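Possible substrate binding protein of ABC transporter system (Rhodopseudomonas palustris, PDB 3N0X) probably binds branched-chain amino acids or related solutes as the substrate-binding component of an ABC-type transporter. Local coordinates at residues 177-180 / 181-184; 265-268 / 269-273. One frame throughout, in Å; residues are numbered along the deposited sequence. Where two conformers were deposited one is given.

Contact 1 (177-180 / 181-184); sequences YVPT and TTTD
Pro179 and Thr182 are the first and last residues of a type I beta turn, entered as the chain leaves the edge strand 171-178 of the parallel sheet. The tight part is Pro179 O, gripped twice by one residue. Thr182 N closes the turn with a bond of 3.0 Å to Pro179 O, its N-H...O angle 151°, approaching from above the carbonyl plane; Thr182 OG1 donates to the same Pro179 O at 2.8 Å, tilted only modestly from that plane. The hydroxyl gets there because OG1 of Thr182 stands beside its own backbone N, opposite the carbonyl carbon (chi1 -66°), and the second bond fixes its rotation. Val178 CG2 comes against the flank of the hydroxyl, 3.5 Å from Thr182 OG1, the two side chains crossing at about a right angle, and Val178 itself is buried, reaching Trp209 and Leu147. Elsewhere the turn is loose. Thr181 is exposed at its corner, its side chain making only distant touches with the residues before it. Away from these side chains, a water lies between two backbone carbonyls, 3.0 Å from Thr180 O and 2.7 Å from Thr182 O.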
loop_
_atom_site.group_PDB
_atom_site.type_symbol
_atom_site.label_atom_id
_atom_site.label_comp_id
_atom_site.label_asym_id
_atom_site.label_seq_id
_atom_site.Cartn_x
_atom_site.Cartn_y
_atom_site.Cartn_z
ATOM N N TYR A 177 12.005 18.572 -8.637
ATOM C CA TYR A 177 12.248 17.228 -9.188
ATOM C C TYR A 177 13.718 17.093 -9.496
ATOM O O TYR A 177 14.250 17.892 -10.244
ATOM C CB TYR A 177 11.416 16.982 -10.452
ATOM C CG TYR A 177 9.943 17.076 -10.217
ATOM C CD1 TYR A 177 9.241 16.030 -9.641
ATOM C CD2 TYR A 177 9.249 18.260 -10.497
ATOM C CE1 TYR A 177 7.887 16.123 -9.387
ATOM C CE2 TYR A 177 7.884 18.382 -10.204
ATOM C CZ TYR A 177 7.213 17.302 -9.658
ATOM O OH TYR A 177 5.846 17.401 -9.363
ATOM N N VAL A 178 14.360 16.104 -8.893
ATOM C CA VAL A 178 15.807 15.936 -9.051
ATOM C C VAL A 178 16.089 14.560 -9.616
ATOM O O VAL A 178 15.243 13.664 -9.553
ATOM C CB VAL A 178 16.547 16.147 -7.700
ATOM C CG1 VAL A 178 16.240 17.548 -7.154
ATOM C CG2 VAL A 178 16.183 15.072 -6.688
ATOM N N PRO A 179 17.283 14.401 -10.189
ATOM C CA PRO A 179 17.589 13.094 -10.764
ATOM C C PRO A 179 17.397 11.959 -9.767
ATOM O O PRO A 179 17.645 12.096 -8.556
ATOM C CB PRO A 179 19.036 13.268 -11.236
ATOM C CG PRO A 179 19.171 14.709 -11.556
ATOM C CD PRO A 179 18.264 15.426 -10.543
ATOM N N THR A 180 16.920 10.823 -10.258
ATOM C CA THR A 180 16.604 9.681 -9.404
ATOM C C THR A 180 17.767 9.247 -8.531
ATOM O O THR A 180 17.557 8.757 -7.439
ATOM C CB THR A 180 16.187 8.431 -10.220
ATOM O OG1 THR A 180 17.152 8.207 -11.261
ATOM C CG2 THR A 180 14.787 8.604 -10.809
ATOM N N THR A 181 18.979 9.445 -9.041
ATOM C CA THR A 181 20.232 9.071 -8.415
ATOM C C THR A 181 20.848 10.113 -7.475
ATOM O O THR A 181 22.017 10.000 -7.080
ATOM C CB THR A 181 21.288 8.834 -9.543
ATOM O OG1 THR A 181 21.380 10.013 -10.379
ATOM C CG2 THR A 181 20.873 7.626 -10.379
ATOM N N THR A 182 20.098 11.160 -7.148
ATOM C CA THR A 182 20.641 12.254 -6.335
ATOM C C THR A 182 20.979 11.730 -4.931
ATOM O O THR A 182 20.206 10.977 -4.344
ATOM C CB THR A 182 19.622 13.419 -6.239
ATOM O OG1 THR A 182 19.431 14.006 -7.541
ATOM C CG2 THR A 182 20.125 14.500 -5.272
ATOM N N THR A 183 22.156 12.099 -4.458
ATOM C CA THR A 183 22.578 11.799 -3.092
ATOM C C THR A 183 23.055 13.033 -2.322
ATOM O O THR A 183 23.210 12.958 -1.096
ATOM C CB THR A 183 23.729 10.769 -3.070
ATOM O OG1 THR A 183 24.812 11.284 -3.838
ATOM C CG2 THR A 183 23.254 9.415 -3.635
ATOM N N ASP A 184 23.313 14.137 -3.026
ATOM C CA ASP A 184 23.686 15.394 -2.400
ATOM C C ASP A 184 22.526 16.360 -2.574
ATOM O O ASP A 184 22.241 16.779 -3.697
ATOM C CB ASP A 184 24.930 15.991 -3.039
ATOM C CG ASP A 184 25.446 17.233 -2.306
ATOM O OD1 ASP A 184 24.654 18.061 -1.801
ATOM O OD2 ASP A 184 26.689 17.404 -2.248
HETATM O O HOH W 1 19.196 8.574 -4.960
#

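Contact 2 (265-268 / 269-273); sequences INEW and LVTEH
Glu272 N donates to Trp268 O at 2.8 Å, nearly in line with the carbonyl, and Val270 N reaches Asn266 O at the same length; these i to i+4 bonds belong to the alpha-helix 264-277 of this periplasmic-binding-protein fold. Leu269 N to Ile265 O and Thr271 N to Glu267 O complete the four backbone bonds that join 265-268 to 269-273. On the exposed side a water links the side chains one turn apart, donating to Glu267 OE2 at 2.5 Å and lying 2.7 Å from Thr271 OG1. The bend of Glu267 at chi2 (79°) is part of how its chain, standing out from the helix, brings OE2 to that water.

The buried side is greasier. The methyl CG2 of Val270 sits 3.7 Å from Asn266 ND2, against an amide whose polar ends are satisfied elsewhere: OD1 by Tyr256, ND2 by the carbonyls of Tyr258 and Pro261. Leu269 CD2 comes alongside the same amide, 4.0 Å from Asn266 OD1, while the leucine also packs on Phe289 and Met30.

Trp268 holds its indole out from the helix, CG opposite the backbone N (chi1 -178°), with its six-membered ring beside Glu272. Glu272 CB lies over one face of the ring, toward its rim; in the conformer given, Glu272 OE2 forms a salt bridge with Arg276. Beyond, the indole meets Tyr34 and Phe289 of helices 18-35 and 283-302. Putting an alanine here would probably strip the aliphatic part of Glu272 of its aromatic cover and open a gap beside Tyr34 and Phe289. At the six-membered end of the indole, Trp268 CZ2 stands 4.1 Å from Glu272 CG in that same conformer.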
loop_
_atom_site.group_PDB
_atom_site.type_symbol
_atom_site.label_atom_id
_atom_site.label_comp_id
_atom_site.label_asym_id
_atom_site.label_seq_id
_atom_site.Cartn_x
_atom_site.Cartn_y
_atom_site.Cartn_z
ATOM N N ILE A 265 -10.152 -7.864 14.242
ATOM C CA ILE A 265 -9.313 -8.590 13.326
ATOM C C ILE A 265 -7.880 -8.226 13.595
ATOM O O ILE A 265 -7.042 -9.117 13.725
ATOM C CB ILE A 265 -9.685 -8.300 11.871
ATOM C CG1 ILE A 265 -11.131 -8.769 11.630
ATOM C CG2 ILE A 265 -8.731 -8.992 10.963
ATOM C CD1 ILE A 265 -11.508 -8.903 10.131
ATOM N N ASN A 266 -7.570 -6.940 13.596
ATOM C CA ASN A 266 -6.195 -6.527 13.859
ATOM C C ASN A 266 -5.708 -6.946 15.253
ATOM O O ASN A 266 -4.548 -7.288 15.444
ATOM C CB ASN A 266 -5.958 -5.032 13.646
ATOM C CG ASN A 266 -4.489 -4.724 13.458
ATOM O OD1 ASN A 266 -3.825 -5.361 12.618
ATOM N ND2 ASN A 266 -3.977 -3.752 14.224
ATOM N N GLU A 267 -6.613 -6.898 16.229
ATOM C CA GLU A 267 -6.280 -7.337 17.587
ATOM C C GLU A 267 -5.791 -8.779 17.593
ATOM O O GLU A 267 -4.732 -9.077 18.151
ATOM C CB GLU A 267 -7.492 -7.131 18.518
ATOM C CG GLU A 267 -7.424 -7.794 19.888
ATOM C CD GLU A 267 -6.584 -7.071 20.898
ATOM O OE1 GLU A 267 -6.046 -5.974 20.592
ATOM O OE2 GLU A 267 -6.469 -7.634 22.029
ATOM N N TRP A 268 -6.542 -9.654 16.939
ATOM C CA TRP A 268 -6.161 -11.065 16.831
ATOM C C TRP A 268 -4.839 -11.220 16.064
ATOM O O TRP A 268 -3.913 -11.922 16.492
ATOM C CB TRP A 268 -7.297 -11.876 16.174
ATOM C CG TRP A 268 -6.954 -13.326 16.089
ATOM C CD1 TRP A 268 -7.066 -14.256 17.093
ATOM C CD2 TRP A 268 -6.436 -14.023 14.961
ATOM N NE1 TRP A 268 -6.625 -15.478 16.658
ATOM C CE2 TRP A 268 -6.238 -15.369 15.346
ATOM C CE3 TRP A 268 -6.088 -13.638 13.671
ATOM C CZ2 TRP A 268 -5.716 -16.325 14.480
ATOM C CZ3 TRP A 268 -5.573 -14.598 12.803
ATOM C CH2 TRP A 268 -5.405 -15.926 13.206
ATOM N N LEU A 269 -4.742 -10.532 14.941
ATOM C CA LEU A 269 -3.556 -10.642 14.090
ATOM C C LEU A 269 -2.298 -10.230 14.854
ATOM O O LEU A 269 -1.309 -10.970 14.837
ATOM C CB LEU A 269 -3.734 -9.797 12.848
ATOM C CG LEU A 269 -2.449 -9.709 11.982
ATOM C CD1 LEU A 269 -1.973 -11.044 11.452
ATOM C CD2 LEU A 269 -2.729 -8.739 10.820
ATOM N N VAL A 270 -2.356 -9.089 15.520
ATOM C CA VAL A 270 -1.209 -8.586 16.259
ATOM C C VAL A 270 -0.831 -9.552 17.390
ATOM O O VAL A 270 0.340 -9.936 17.562
ATOM C CB VAL A 270 -1.407 -7.142 16.749
ATOM C CG1 VAL A 270 -0.224 -6.785 17.700
ATOM C CG2 VAL A 270 -1.470 -6.183 15.565
ATOM N N THR A 271 -1.808 -9.973 18.173
ATOM C CA THR A 271 -1.527 -10.836 19.309
ATOM C C THR A 271 -0.967 -12.185 18.890
ATOM O O THR A 271 0.057 -12.674 19.426
ATOM C CB THR A 271 -2.784 -11.013 20.130
ATOM O OG1 THR A 271 -3.174 -9.734 20.647
ATOM C CG2 THR A 271 -2.550 -11.979 21.300
ATOM N N GLU A 272 -1.587 -12.787 17.883
ATOM C CA GLU A 272 -1.168 -14.106 17.457
ATOM C C GLU A 272 0.142 -14.074 16.699
ATOM O O GLU A 272 0.945 -14.986 16.798
ATOM C CB GLU A 272 -2.279 -14.738 16.620
ATOM C CG GLU A 272 -2.143 -16.208 16.482
ATOM C CD GLU A 272 -2.144 -16.986 17.814
ATOM O OE1 GLU A 272 -2.950 -16.679 18.718
ATOM O OE2 GLU A 272 -1.338 -17.916 17.920
ATOM N N HIS A 273 0.354 -13.020 15.915
ATOM C CA HIS A 273 1.605 -12.872 15.176
ATOM C C HIS A 273 2.748 -12.732 16.163
ATOM O O HIS A 273 3.816 -13.329 15.994
ATOM C CB HIS A 273 1.530 -11.682 14.214
ATOM C CG HIS A 273 2.587 -11.678 13.142
ATOM N ND1 HIS A 273 3.885 -11.272 13.379
ATOM C CD2 HIS A 273 2.539 -12.034 11.827
ATOM C CE1 HIS A 273 4.582 -11.354 12.256
ATOM N NE2 HIS A 273 3.797 -11.812 11.295
HETATM O O HOH W 2 -5.489 -9.971 22.027
#

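Contact 1 comes first along the chain and closes well before contact 2 opens. Their centres are about 40 Å apart and their nearest atoms about 31 Å, on opposite sides of the chain's centre, so they do not touch. The turn within 177-184 follows strand 171-178, an outermost strand of the four-stranded parallel sheet, and leads to helix 186-196. Helix 264-277, which holds contact 2, packs instead on helices 18-35 and 283-302; helix 18-35 follows strand 5-11 of the other, mixed sheet. The two contacts therefore sit by different sheets, consistent with the two-lobed build of periplasmic binding proteins, whose lobes close on a ligand between them.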